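Local coordinates for protein putative nucleotide sugar epimerase/ dehydratase (Bordetella bronchiseptica, PDB 2Q1S) that binds NADH on a Rossmann fold and probably acts as a nucleotide-sugar epimerase or dehydratase in the biosynthesis of lipopolysaccharide O-antigen, at residues L120-H123 / E124-L128; N176-S179 / P180-S184; R222-T226 / P227-W231; T298-N301 / E302-N306. All blocks are in the same frame, centred on the assembly; numbering follows the deposited sequence. Where two conformers were deposited one is given.

The four contacts are local and follow one another along the chain. Interaction 1 lies along helix 119-126 and runs on to L128. Interaction 2 joins the loop 176-179 to the start of helix 180-199, and the two helices pack together. Their centres are about 12 Å apart, and D122 and T127 meet S184. Both touch NADH and the second subunit, so cofactor site and dimer interface share these two helices. Interaction 3 lies in the loop between strand 203-212 and helix 234-243, about 16 Å from interaction 1 between centres. Interaction 4 closes helix 293-304, about 38 Å from interaction 1 and on the opposite side of the chain's centre. Helices 234-243 and 343-356 pack on it.

Interaction 1. Residues L120-H123 / E124-L128; sequences LADH and ENNTL. With NAI (1,4-dihydronicotinamide adenine dinucleotide), chain B.
At the adenine end of the NADH pocket, N125 links the backbone of A121 to the cofactor. N125 ND2 turns back to A121 O at 3.0 Å. The N125 backbone amide goes to the same oxygen. On the other arm of the amide, N125 OD1 accepts from N6A of NADH, also at 3.0 Å. With CG beside the backbone N (chi1 -61°), the amide can serve helix and adenine at once. Both ends are held, which fixes its rotation. N65 and L67 pack on the same side chain.

The next bond is between side chains one helix turn apart. N126 ND2 gives a nearly straight bond to D122 OD1, 2.8 Å long. It arrives on the syn side of the carboxylate, and the two flat groups stand 71° apart. In this Rossmann-fold enzyme, helix 119-126 lies against helix 180-199. S184 of that helix holds D122 OD2, while N126 OD1 goes to T108.

H123 O receives both T127 N and L128 N. Over one face of the H123 ring sits T127 CB, a CH-pi contact 3.9 Å from the centroid. Water 1 lies in the ring plane. It is 2.8 Å from H123 ND1 and 2.8 Å from T127 OG1, which also bonds to S184. H123 NE2 meets H123 NE2 of the second subunit, with the ring planes about 20° apart.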
loop_
_atom_site.group_PDB
_atom_site.type_symbol
_atom_site.label_atom_id
_atom_site.label_comp_id
_atom_site.label_asym_id
_atom_site.label_seq_id
_atom_site.Cartn_x
_atom_site.Cartn_y
_atom_site.Cartn_z
ATOM N N LEU A 120 0.670 -8.747 9.405
ATOM C CA LEU A 120 0.361 -7.581 10.246
ATOM C C LEU A 120 1.611 -7.026 10.953
ATOM O O LEU A 120 1.764 -5.819 11.061
ATOM C CB LEU A 120 -0.753 -7.935 11.255
ATOM C CG LEU A 120 -2.069 -8.508 10.700
ATOM C CD1 LEU A 120 -3.158 -8.665 11.762
ATOM C CD2 LEU A 120 -2.573 -7.582 9.586
ATOM N N ALA A 121 2.516 -7.912 11.396
ATOM C CA ALA A 121 3.837 -7.477 11.852
ATOM C C ALA A 121 4.598 -6.799 10.703
ATOM O O ALA A 121 5.255 -5.760 10.916
ATOM C CB ALA A 121 4.627 -8.669 12.364
ATOM N N ASP A 122 4.488 -7.313 9.466
ATOM C CA ASP A 122 5.107 -6.668 8.349
ATOM C C ASP A 122 4.523 -5.265 8.153
ATOM O O ASP A 122 5.262 -4.308 7.993
ATOM C CB ASP A 122 4.930 -7.463 7.062
ATOM C CG ASP A 122 5.494 -6.693 5.867
ATOM O OD1 ASP A 122 6.741 -6.761 5.684
ATOM O OD2 ASP A 122 4.731 -6.018 5.157
ATOM N N HIS A 123 3.201 -5.146 8.238
ATOM C CA HIS A 123 2.605 -3.878 7.888
ATOM C C HIS A 123 3.083 -2.791 8.859
ATOM O O HIS A 123 3.429 -1.678 8.437
ATOM C CB HIS A 123 1.080 -4.052 7.956
ATOM C CG HIS A 123 0.368 -2.816 7.543
ATOM N ND1 HIS A 123 0.127 -2.515 6.213
ATOM C CD2 HIS A 123 -0.109 -1.796 8.272
ATOM C CE1 HIS A 123 -0.488 -1.348 6.153
ATOM N NE2 HIS A 123 -0.595 -0.870 7.389
ATOM N N GLU A 124 3.067 -3.133 10.159
ATOM C CA GLU A 124 3.449 -2.147 11.198
ATOM C C GLU A 124 4.871 -1.657 10.990
ATOM O O GLU A 124 5.153 -0.455 11.149
ATOM C CB GLU A 124 3.330 -2.795 12.568
ATOM C CG GLU A 124 3.865 -1.907 13.680
ATOM C CD GLU A 124 3.033 -0.654 13.954
ATOM O OE1 GLU A 124 1.823 -0.564 13.620
ATOM O OE2 GLU A 124 3.600 0.248 14.612
ATOM N N ASN A 125 5.765 -2.563 10.592
ATOM C CA ASN A 125 7.202 -2.244 10.496
ATOM C C ASN A 125 7.749 -2.049 9.098
ATOM O O ASN A 125 8.970 -1.879 8.918
ATOM C CB ASN A 125 7.951 -3.362 11.233
ATOM C CG ASN A 125 7.559 -3.416 12.690
ATOM O OD1 ASN A 125 7.887 -2.514 13.468
ATOM N ND2 ASN A 125 6.780 -4.430 13.067
ATOM N N ASN A 126 6.856 -1.988 8.102
ATOM C CA ASN A 126 7.270 -1.944 6.703
ATOM C C ASN A 126 6.411 -0.998 5.829
ATOM O O ASN A 126 6.892 -0.479 4.836
ATOM C CB ASN A 126 7.325 -3.372 6.138
ATOM C CG ASN A 126 8.410 -3.582 5.101
ATOM O OD1 ASN A 126 9.190 -2.685 4.750
ATOM N ND2 ASN A 126 8.492 -4.821 4.634
ATOM N N THR A 127 5.111 -0.858 6.174
ATOM C CA THR A 127 4.255 0.041 5.413
ATOM C C THR A 127 3.984 1.289 6.245
ATOM O O THR A 127 4.204 2.424 5.766
ATOM C CB THR A 127 2.913 -0.630 5.022
ATOM O OG1 THR A 127 3.163 -1.654 4.030
ATOM C CG2 THR A 127 1.922 0.365 4.375
ATOM N N LEU A 128 3.514 1.081 7.462
ATOM C CA LEU A 128 3.098 2.227 8.276
ATOM C C LEU A 128 4.287 3.095 8.673
ATOM O O LEU A 128 4.137 4.299 8.866
ATOM C CB LEU A 128 2.306 1.726 9.487
ATOM C CG LEU A 128 1.732 2.778 10.409
ATOM C CD1 LEU A 128 0.571 3.551 9.721
ATOM C CD2 LEU A 128 1.276 2.125 11.695
HETATM P PA NAI B . 17.853 -5.071 8.429
HETATM O O1A NAI B . 16.720 -5.899 8.918
HETATM O O2A NAI B . 19.279 -5.373 8.947
HETATM O O5B NAI B . 17.583 -3.562 8.611
HETATM C C5B NAI B . 16.298 -2.984 8.867
HETATM C C4B NAI B . 16.299 -2.228 10.185
HETATM O O4B NAI B . 14.994 -1.710 10.414
HETATM C C3B NAI B . 16.641 -3.166 11.372
HETATM O O3B NAI B . 17.700 -2.591 12.157
HETATM C C2B NAI B . 15.353 -3.166 12.184
HETATM O O2B NAI B . 15.477 -3.307 13.633
HETATM C C1B NAI B . 14.762 -1.798 11.837
HETATM N N9A NAI B . 13.343 -1.659 12.112
HETATM C C8A NAI B . 12.366 -2.598 11.924
HETATM N N7A NAI B . 11.185 -2.070 12.252
HETATM C C5A NAI B . 11.356 -0.776 12.648
HETATM C C6A NAI B . 10.519 0.333 13.126
HETATM N N6A NAI B . 9.193 0.235 13.272
HETATM N N1A NAI B . 11.102 1.533 13.437
HETATM C C2A NAI B . 12.451 1.652 13.302
HETATM N N3A NAI B . 13.303 0.708 12.868
HETATM C C4A NAI B . 12.815 -0.534 12.516
HETATM O O3 NAI B . 17.832 -5.302 6.847
HETATM P PN NAI B . 18.712 -4.581 5.686
HETATM O O1N NAI B . 19.105 -5.569 4.706
HETATM O O2N NAI B . 19.684 -3.675 6.399
HETATM O O5D NAI B . 17.587 -3.582 5.038
HETATM C C5D NAI B . 17.758 -2.155 5.006
HETATM C C4D NAI B . 16.797 -1.609 3.947
HETATM O O4D NAI B . 17.203 -2.076 2.682
HETATM C C3D NAI B . 15.374 -2.149 4.102
HETATM O O3D NAI B . 14.477 -1.062 3.840
HETATM C C2D NAI B . 15.276 -3.229 3.068
HETATM O O2D NAI B . 13.902 -3.434 2.642
HETATM C C1D NAI B . 16.114 -2.675 1.950
HETATM N N1N NAI B . 16.627 -3.674 1.050
HETATM C C2N NAI B . 17.639 -4.534 1.400
HETATM C C3N NAI B . 18.130 -5.471 0.495
HETATM C C7N NAI B . 19.242 -6.446 0.870
HETATM O O7N NAI B . 19.636 -7.226 0.019
HETATM N N7N NAI B . 19.744 -6.358 2.127
HETATM C C4N NAI B . 17.626 -5.510 -0.834
HETATM C C5N NAI B . 16.604 -4.577 -1.173
HETATM C C6N NAI B . 16.157 -3.658 -0.224
HETATM O O HOH W 1 1.102 -3.517 3.808
#

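Interaction 2. Residues N176-S179 / P180-S184; sequences NNDS and PYSMS. With NAI (1,4-dihydronicotinamide adenine dinucleotide), chain B.
S179 lays its OG alongside CB of Y181, 3.5 Å away, at the N-terminus of helix 180-199. The same OG accepts from S182 N at 3.0 Å, with an N-H...O angle of 157°. S179 is therefore the N-cap of the helix. Its OG stands between the backbone N and the carbonyl carbon (chi1 61°), and this rotation carries it over the first turn. N112 OD1 is a second partner of S179 OG.

S179 O takes M183 N at 3.2 Å. In the given conformer, S182 OG also donates to S179 O. S182 has two deposited conformers, so this second bond is doubtful.

Before the cap, CB of N177 lies 3.8 Å from CG of M183. The amide of N177 points elsewhere, with ND2 on S173 O. F190 of the second subunit packs on N177, and Y194 of that subunit packs on P180 and M183.

Y181 sends its ring away from the cap, CG being anti to the backbone N (chi1 177°). Y181 OH meets O2D of NADH at 2.6 Å, and either hydroxyl could be the donor. Y181 and K185 have the spacing of the YxxxK motif of short-chain dehydrogenases. The short bond to the ribose hydroxyl, with K185 NZ also bonded to NADH, is consistent with the Tyr-Lys pair of this family.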
loop_
_atom_site.group_PDB
_atom_site.type_symbol
_atom_site.label_atom_id
_atom_site.label_comp_id
_atom_site.label_asym_id
_atom_site.label_seq_id
_atom_site.Cartn_x
_atom_site.Cartn_y
_atom_site.Cartn_z
ATOM N N ASN A 176 2.666 -11.082 -9.084
ATOM C CA ASN A 176 4.056 -11.454 -8.842
ATOM C C ASN A 176 4.706 -10.653 -7.722
ATOM O O ASN A 176 5.924 -10.458 -7.704
ATOM C CB ASN A 176 4.886 -11.371 -10.135
ATOM C CG ASN A 176 4.316 -12.238 -11.243
ATOM O OD1 ASN A 176 3.806 -13.337 -10.990
ATOM N ND2 ASN A 176 4.398 -11.750 -12.477
ATOM N N ASN A 177 3.880 -10.204 -6.784
ATOM C CA ASN A 177 4.381 -9.709 -5.519
ATOM C C ASN A 177 4.214 -10.863 -4.555
ATOM O O ASN A 177 3.109 -11.200 -4.109
ATOM C CB ASN A 177 3.633 -8.464 -5.086
ATOM C CG ASN A 177 3.573 -7.443 -6.195
ATOM O OD1 ASN A 177 4.610 -7.027 -6.737
ATOM N ND2 ASN A 177 2.362 -7.089 -6.592
ATOM N N ASP A 178 5.343 -11.507 -4.289
ATOM C CA ASP A 178 5.333 -12.803 -3.662
ATOM C C ASP A 178 5.045 -12.762 -2.155
ATOM O O ASP A 178 4.788 -13.804 -1.568
ATOM C CB ASP A 178 6.710 -13.449 -3.864
ATOM C CG ASP A 178 7.816 -12.694 -3.122
ATOM O OD1 ASP A 178 7.875 -11.438 -3.226
ATOM O OD2 ASP A 178 8.612 -13.343 -2.395
ATOM N N SER A 179 5.129 -11.579 -1.540
ATOM C CA SER A 179 5.074 -11.491 -0.079
ATOM C C SER A 179 4.523 -10.151 0.322
ATOM O O SER A 179 4.599 -9.190 -0.437
ATOM C CB SER A 179 6.478 -11.642 0.512
ATOM O OG SER A 179 7.333 -10.610 0.056
ATOM N N PRO A 180 4.020 -10.069 1.571
ATOM C CA PRO A 180 3.682 -8.740 2.110
ATOM C C PRO A 180 4.873 -7.792 2.134
ATOM O O PRO A 180 4.721 -6.621 1.911
ATOM C CB PRO A 180 3.129 -9.079 3.515
ATOM C CG PRO A 180 2.599 -10.513 3.381
ATOM C CD PRO A 180 3.649 -11.167 2.492
ATOM N N TYR A 181 6.071 -8.315 2.423
ATOM C CA TYR A 181 7.279 -7.518 2.297
ATOM C C TYR A 181 7.373 -6.842 0.952
ATOM O O TYR A 181 7.649 -5.649 0.876
ATOM C CB TYR A 181 8.501 -8.444 2.486
ATOM C CG TYR A 181 9.842 -7.745 2.314
ATOM C CD1 TYR A 181 10.441 -7.623 1.076
ATOM C CD2 TYR A 181 10.546 -7.292 3.440
ATOM C CE1 TYR A 181 11.659 -7.018 0.932
ATOM C CE2 TYR A 181 11.777 -6.668 3.295
ATOM C CZ TYR A 181 12.303 -6.541 2.036
ATOM O OH TYR A 181 13.551 -5.950 1.902
ATOM N N SER A 182 7.211 -7.592 -0.124
ATOM C CA SER A 182 7.372 -7.003 -1.460
ATOM C C SER A 182 6.341 -5.881 -1.697
ATOM O O SER A 182 6.645 -4.838 -2.291
ATOM C CB SER A 182 7.290 -8.084 -2.549
ATOM O OG SER A 182 5.992 -8.655 -2.661
ATOM N N MET A 183 5.123 -6.116 -1.209
ATOM C CA MET A 183 4.070 -5.096 -1.342
ATOM C C MET A 183 4.423 -3.865 -0.521
ATOM O O MET A 183 4.301 -2.753 -0.981
ATOM C CB MET A 183 2.719 -5.679 -0.922
ATOM C CG MET A 183 2.276 -6.760 -1.920
ATOM S SD MET A 183 0.545 -7.294 -1.624
ATOM C CE MET A 183 0.689 -8.083 -0.008
ATOM N N SER A 184 4.838 -4.071 0.718
ATOM C CA SER A 184 5.239 -2.912 1.551
ATOM C C SER A 184 6.338 -2.083 0.901
ATOM O O SER A 184 6.307 -0.837 0.950
ATOM C CB SER A 184 5.760 -3.412 2.876
ATOM O OG SER A 184 4.687 -3.821 3.713
HETATM P PA NAI B . 17.853 -5.071 8.429
HETATM O O1A NAI B . 16.720 -5.899 8.918
HETATM O O2A NAI B . 19.279 -5.373 8.947
HETATM O O5B NAI B . 17.583 -3.562 8.611
HETATM C C5B NAI B . 16.298 -2.984 8.867
HETATM C C4B NAI B . 16.299 -2.228 10.185
HETATM O O4B NAI B . 14.994 -1.710 10.414
HETATM C C3B NAI B . 16.641 -3.166 11.372
HETATM O O3B NAI B . 17.700 -2.591 12.157
HETATM C C2B NAI B . 15.353 -3.166 12.184
HETATM O O2B NAI B . 15.477 -3.307 13.633
HETATM C C1B NAI B . 14.762 -1.798 11.837
HETATM N N9A NAI B . 13.343 -1.659 12.112
HETATM C C8A NAI B . 12.366 -2.598 11.924
HETATM N N7A NAI B . 11.185 -2.070 12.252
HETATM C C5A NAI B . 11.356 -0.776 12.648
HETATM C C6A NAI B . 10.519 0.333 13.126
HETATM N N6A NAI B . 9.193 0.235 13.272
HETATM N N1A NAI B . 11.102 1.533 13.437
HETATM C C2A NAI B . 12.451 1.652 13.302
HETATM N N3A NAI B . 13.303 0.708 12.868
HETATM C C4A NAI B . 12.815 -0.534 12.516
HETATM O O3 NAI B . 17.832 -5.302 6.847
HETATM P PN NAI B . 18.712 -4.581 5.686
HETATM O O1N NAI B . 19.105 -5.569 4.706
HETATM O O2N NAI B . 19.684 -3.675 6.399
HETATM O O5D NAI B . 17.587 -3.582 5.038
HETATM C C5D NAI B . 17.758 -2.155 5.006
HETATM C C4D NAI B . 16.797 -1.609 3.947
HETATM O O4D NAI B . 17.203 -2.076 2.682
HETATM C C3D NAI B . 15.374 -2.149 4.102
HETATM O O3D NAI B . 14.477 -1.062 3.840
HETATM C C2D NAI B . 15.276 -3.229 3.068
HETATM O O2D NAI B . 13.902 -3.434 2.642
HETATM C C1D NAI B . 16.114 -2.675 1.950
HETATM N N1N NAI B . 16.627 -3.674 1.050
HETATM C C2N NAI B . 17.639 -4.534 1.400
HETATM C C3N NAI B . 18.130 -5.471 0.495
HETATM C C7N NAI B . 19.242 -6.446 0.870
HETATM O O7N NAI B . 19.636 -7.226 0.019
HETATM N N7N NAI B . 19.744 -6.358 2.127
HETATM C C4N NAI B . 17.626 -5.510 -0.834
HETATM C C5N NAI B . 16.604 -4.577 -1.173
HETATM C C6N NAI B . 16.157 -3.658 -0.224
#

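Interaction 3. Residues R222-T226 / P227-W231; sequences RWRGT and PATVW
R222 O meets CG2 of T229 at 3.6 Å, where the loop after strand 203-212 turns back on itself. The turn at T226-T229 is an ST turn combined with a beta turn, ahead of helix 234-243 of the Rossmann-type enzyme. The guanidinium of R222 points away from the turn and bonds to N65 O.

W223 comes next. Its indole and the T229 side chain cross at about a right angle, with W223 CE3 4.0 Å from T229 CB. The far end of the ring, CH2, reaches P227. A371 and L372 of helix 369-374 pack on the same indole.

R224 donates its backbone N to T229 OG1 at 2.9 Å. Its chain bends at chi3 (-51°), which brings the guanidinium round so that T229 OG1 lies over the centre of one face. NE goes to H110 O and NH1 to A220 O. Water 2 bridges R224 NH2 and T229 O, accepting from the arginine and donating to the carbonyl. The guanidinium is thus held from several directions, close to S68 of the NADH site.

G225 follows with positive phi. Its N sits 3.3 Å above the plane of the W223 indole, toward the rim.

T226 closes the walk. Its OG1 accepts from A228 N at 3.2 Å, and its N donates to water 4, which also bonds T229 OG1. T229 N completes the turn with a bond to T226 O, 3.0 Å long, arriving from above the carbonyl plane.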
loop_
_atom_site.group_PDB
_atom_site.type_symbol
_atom_site.label_atom_id
_atom_site.label_comp_id
_atom_site.label_asym_id
_atom_site.label_seq_id
_atom_site.Cartn_x
_atom_site.Cartn_y
_atom_site.Cartn_z
ATOM N N ARG A 222 14.919 -10.020 17.099
ATOM C CA ARG A 222 13.922 -10.908 17.709
ATOM C C ARG A 222 13.539 -12.016 16.743
ATOM O O ARG A 222 13.710 -11.839 15.532
ATOM C CB ARG A 222 12.676 -10.104 18.084
ATOM C CG ARG A 222 13.035 -8.838 18.827
ATOM C CD ARG A 222 11.839 -8.057 19.353
ATOM N NE ARG A 222 12.169 -6.645 19.198
ATOM C CZ ARG A 222 11.295 -5.660 19.037
ATOM N NH1 ARG A 222 9.986 -5.905 19.056
ATOM N NH2 ARG A 222 11.744 -4.428 18.872
ATOM N N TRP A 223 13.034 -13.140 17.264
ATOM C CA TRP A 223 12.428 -14.177 16.442
ATOM C C TRP A 223 11.258 -13.590 15.630
ATOM O O TRP A 223 10.300 -13.072 16.188
ATOM C CB TRP A 223 11.884 -15.296 17.330
ATOM C CG TRP A 223 11.251 -16.384 16.572
ATOM C CD1 TRP A 223 9.904 -16.686 16.508
ATOM C CD2 TRP A 223 11.924 -17.359 15.766
ATOM N NE1 TRP A 223 9.712 -17.804 15.723
ATOM C CE2 TRP A 223 10.934 -18.253 15.273
ATOM C CE3 TRP A 223 13.269 -17.588 15.439
ATOM C CZ2 TRP A 223 11.251 -19.332 14.434
ATOM C CZ3 TRP A 223 13.590 -18.675 14.617
ATOM C CH2 TRP A 223 12.583 -19.526 14.113
ATOM N N ARG A 224 11.334 -13.673 14.311
ATOM C CA ARG A 224 10.269 -13.119 13.496
ATOM C C ARG A 224 9.429 -14.225 12.834
ATOM O O ARG A 224 8.774 -13.981 11.796
ATOM C CB ARG A 224 10.840 -12.082 12.507
ATOM C CG ARG A 224 11.400 -10.882 13.271
ATOM C CD ARG A 224 12.107 -9.866 12.412
ATOM N NE ARG A 224 13.139 -10.410 11.525
ATOM C CZ ARG A 224 14.378 -10.737 11.861
ATOM N NH1 ARG A 224 14.762 -10.679 13.131
ATOM N NH2 ARG A 224 15.212 -11.165 10.918
ATOM N N GLY A 225 9.422 -15.415 13.432
ATOM C CA GLY A 225 8.467 -16.410 13.000
ATOM C C GLY A 225 9.010 -17.658 12.333
ATOM O O GLY A 225 8.415 -18.720 12.441
ATOM N N THR A 226 10.114 -17.512 11.593
ATOM C CA THR A 226 10.619 -18.593 10.753
ATOM C C THR A 226 12.143 -18.697 10.854
ATOM O O THR A 226 12.810 -17.763 11.339
ATOM C CB THR A 226 10.231 -18.393 9.258
ATOM O OG1 THR A 226 11.177 -17.522 8.639
ATOM C CG2 THR A 226 8.799 -17.805 9.097
ATOM N N PRO A 227 12.707 -19.814 10.371
ATOM C CA PRO A 227 14.155 -19.977 10.412
ATOM C C PRO A 227 14.971 -18.921 9.664
ATOM O O PRO A 227 16.167 -18.803 9.936
ATOM C CB PRO A 227 14.369 -21.366 9.803
ATOM C CG PRO A 227 13.067 -22.090 10.044
ATOM C CD PRO A 227 12.044 -21.045 9.880
ATOM N N ALA A 228 14.341 -18.177 8.765
ATOM C CA ALA A 228 15.016 -17.093 8.083
ATOM C C ALA A 228 15.467 -15.961 9.003
ATOM O O ALA A 228 16.296 -15.157 8.592
ATOM C CB ALA A 228 14.157 -16.548 6.988
ATOM N N THR A 229 14.956 -15.932 10.236
ATOM C CA THR A 229 15.462 -15.019 11.258
ATOM C C THR A 229 16.946 -15.332 11.502
ATOM O O THR A 229 17.783 -14.434 11.647
ATOM C CB THR A 229 14.685 -15.158 12.588
ATOM O OG1 THR A 229 13.390 -14.548 12.468
ATOM C CG2 THR A 229 15.437 -14.489 13.763
ATOM N N VAL A 230 17.257 -16.623 11.525
ATOM C CA VAL A 230 18.661 -17.057 11.651
ATOM C C VAL A 230 19.366 -16.989 10.284
ATOM O O VAL A 230 20.281 -16.194 10.099
ATOM C CB VAL A 230 18.771 -18.441 12.286
ATOM C CG1 VAL A 230 20.243 -18.863 12.308
ATOM C CG2 VAL A 230 18.234 -18.390 13.721
ATOM N N TRP A 231 18.873 -17.783 9.330
ATOM C CA TRP A 231 19.441 -17.923 7.994
ATOM C C TRP A 231 18.897 -16.827 7.099
ATOM O O TRP A 231 18.050 -17.058 6.237
ATOM C CB TRP A 231 19.115 -19.331 7.454
ATOM C CG TRP A 231 19.446 -20.414 8.465
ATOM C CD1 TRP A 231 18.573 -21.226 9.147
ATOM C CD2 TRP A 231 20.752 -20.724 8.966
ATOM N NE1 TRP A 231 19.276 -22.062 10.016
ATOM C CE2 TRP A 231 20.614 -21.779 9.915
ATOM C CE3 TRP A 231 22.037 -20.245 8.670
ATOM C CZ2 TRP A 231 21.714 -22.330 10.585
ATOM C CZ3 TRP A 231 23.127 -20.788 9.335
ATOM C CH2 TRP A 231 22.958 -21.827 10.281
HETATM O O HOH W 2 17.923 -11.596 11.601
HETATM O O HOH W 3 14.544 -12.963 8.112
HETATM O O HOH W 4 11.663 -15.141 10.404
#

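Interaction 4. Residues T298-N301 / E302-N306; sequences TKIN and EITGN
N301 and N306, both buried, meet at the C-terminal end of helix 293-304, on the tight side of this contact. N306 ND2 donates to N301 OD1 at 2.9 Å. The amide planes stand 89° apart, and the donor comes from above the N301 carbonyl plane instead of along a lone pair. CB of N306 also lies 3.3 Å from N301 OD1. N306 ND2 has a second acceptor in M246 O, which ties the residue after the helix to a neighbouring loop. L248 and L310 pack on N301.

The backbone of N301 is equally busy. N301 O takes G305 N at 2.8 Å and N306 N at 3.0 Å. G305, with a positive phi of 83°, is the C' residue, just past the C-cap T304. N306 N to N301 O is the six-to-one bond of a Schellman-like ending, though G305 N also goes to N301 O. It ends the helix in the C-terminal part of this nucleotide-sugar enzyme.

One residue back, I300 O also has two donors. T304 N reaches it from one face of the carbonyl plane, and T304 OG1 from the other at 2.7 Å. The hydroxyl gets there with chi1 at 58°, between the backbone N and the carbonyl carbon. A242 of helix 234-243 packs on both I300 and T304.

A separate flank is covered by helix 343-356, where K299 packs on L347 and I303 on I351. Here I303 CG1 touches K299 O at 3.2 Å. The loose, solvent side belongs to E302. Its N makes the ordinary helix bond to T298 O, but its exposed side chain leads the carboxylate away after CG passes K299 O at 3.3 Å.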
loop_
_atom_site.group_PDB
_atom_site.type_symbol
_atom_site.label_atom_id
_atom_site.label_comp_id
_atom_site.label_asym_id
_atom_site.label_seq_id
_atom_site.Cartn_x
_atom_site.Cartn_y
_atom_site.Cartn_z
ATOM N N THR A 298 31.366 -21.690 -4.660
ATOM C CA THR A 298 32.712 -22.079 -5.066
ATOM C C THR A 298 33.745 -21.118 -4.464
ATOM O O THR A 298 34.700 -21.559 -3.819
ATOM C CB THR A 298 32.828 -22.161 -6.613
ATOM O OG1 THR A 298 32.055 -23.282 -7.078
ATOM C CG2 THR A 298 34.276 -22.323 -7.021
ATOM N N LYS A 299 33.495 -19.813 -4.640
ATOM C CA LYS A 299 34.375 -18.732 -4.164
ATOM C C LYS A 299 34.515 -18.727 -2.640
ATOM O O LYS A 299 35.616 -18.633 -2.112
ATOM C CB LYS A 299 33.840 -17.375 -4.626
ATOM C CG LYS A 299 34.079 -17.074 -6.106
ATOM C CD LYS A 299 33.038 -16.088 -6.624
ATOM C CE LYS A 299 33.457 -15.405 -7.919
ATOM N NZ LYS A 299 33.793 -16.290 -9.051
ATOM N N ILE A 300 33.390 -18.817 -1.942
ATOM C CA ILE A 300 33.393 -18.882 -0.487
ATOM C C ILE A 300 34.178 -20.102 0.023
ATOM O O ILE A 300 34.982 -19.997 0.960
ATOM C CB ILE A 300 31.945 -18.867 0.068
ATOM C CG1 ILE A 300 31.299 -17.505 -0.178
ATOM C CG2 ILE A 300 31.943 -19.182 1.578
ATOM C CD1 ILE A 300 29.790 -17.486 0.079
ATOM N N ASN A 301 33.959 -21.259 -0.595
ATOM C CA ASN A 301 34.716 -22.453 -0.228
ATOM C C ASN A 301 36.218 -22.242 -0.442
ATOM O O ASN A 301 37.028 -22.539 0.441
ATOM C CB ASN A 301 34.192 -23.684 -0.977
ATOM C CG ASN A 301 32.916 -24.269 -0.349
ATOM O OD1 ASN A 301 32.525 -23.920 0.774
ATOM N ND2 ASN A 301 32.274 -25.178 -1.073
ATOM N N GLU A 302 36.587 -21.671 -1.590
ATOM C CA GLU A 302 38.004 -21.485 -1.908
ATOM C C GLU A 302 38.686 -20.484 -0.952
ATOM O O GLU A 302 39.818 -20.712 -0.533
ATOM C CB GLU A 302 38.197 -21.140 -3.394
ATOM C CG GLU A 302 38.315 -19.647 -3.728
ATOM C CD GLU A 302 39.761 -19.146 -3.668
ATOM O OE1 GLU A 302 40.692 -19.976 -3.688
ATOM O OE2 GLU A 302 39.954 -17.911 -3.595
ATOM N N ILE A 303 37.983 -19.409 -0.588
ATOM C CA ILE A 303 38.523 -18.402 0.335
ATOM C C ILE A 303 38.624 -18.939 1.775
ATOM O O ILE A 303 39.591 -18.632 2.505
ATOM C CB ILE A 303 37.683 -17.083 0.324
ATOM C CG1 ILE A 303 37.652 -16.433 -1.069
ATOM C CG2 ILE A 303 38.223 -16.071 1.339
ATOM C CD1 ILE A 303 36.576 -15.338 -1.252
ATOM N N THR A 304 37.635 -19.737 2.187
ATOM C CA THR A 304 37.600 -20.281 3.552
ATOM C C THR A 304 38.420 -21.549 3.747
ATOM O O THR A 304 38.763 -21.873 4.879
ATOM C CB THR A 304 36.160 -20.564 4.053
ATOM O OG1 THR A 304 35.506 -21.473 3.160
ATOM C CG2 THR A 304 35.355 -19.268 4.157
ATOM N N GLY A 305 38.713 -22.273 2.664
ATOM C CA GLY A 305 39.407 -23.555 2.740
ATOM C C GLY A 305 38.445 -24.695 3.039
ATOM O O GLY A 305 38.836 -25.726 3.552
ATOM N N ASN A 306 37.164 -24.495 2.716
ATOM C CA ASN A 306 36.170 -25.550 2.921
ATOM C C ASN A 306 36.275 -26.595 1.802
ATOM O O ASN A 306 35.941 -26.313 0.642
ATOM C CB ASN A 306 34.774 -24.917 2.967
ATOM C CG ASN A 306 33.696 -25.888 3.428
ATOM O OD1 ASN A 306 33.976 -26.921 4.035
ATOM N ND2 ASN A 306 32.431 -25.538 3.138
#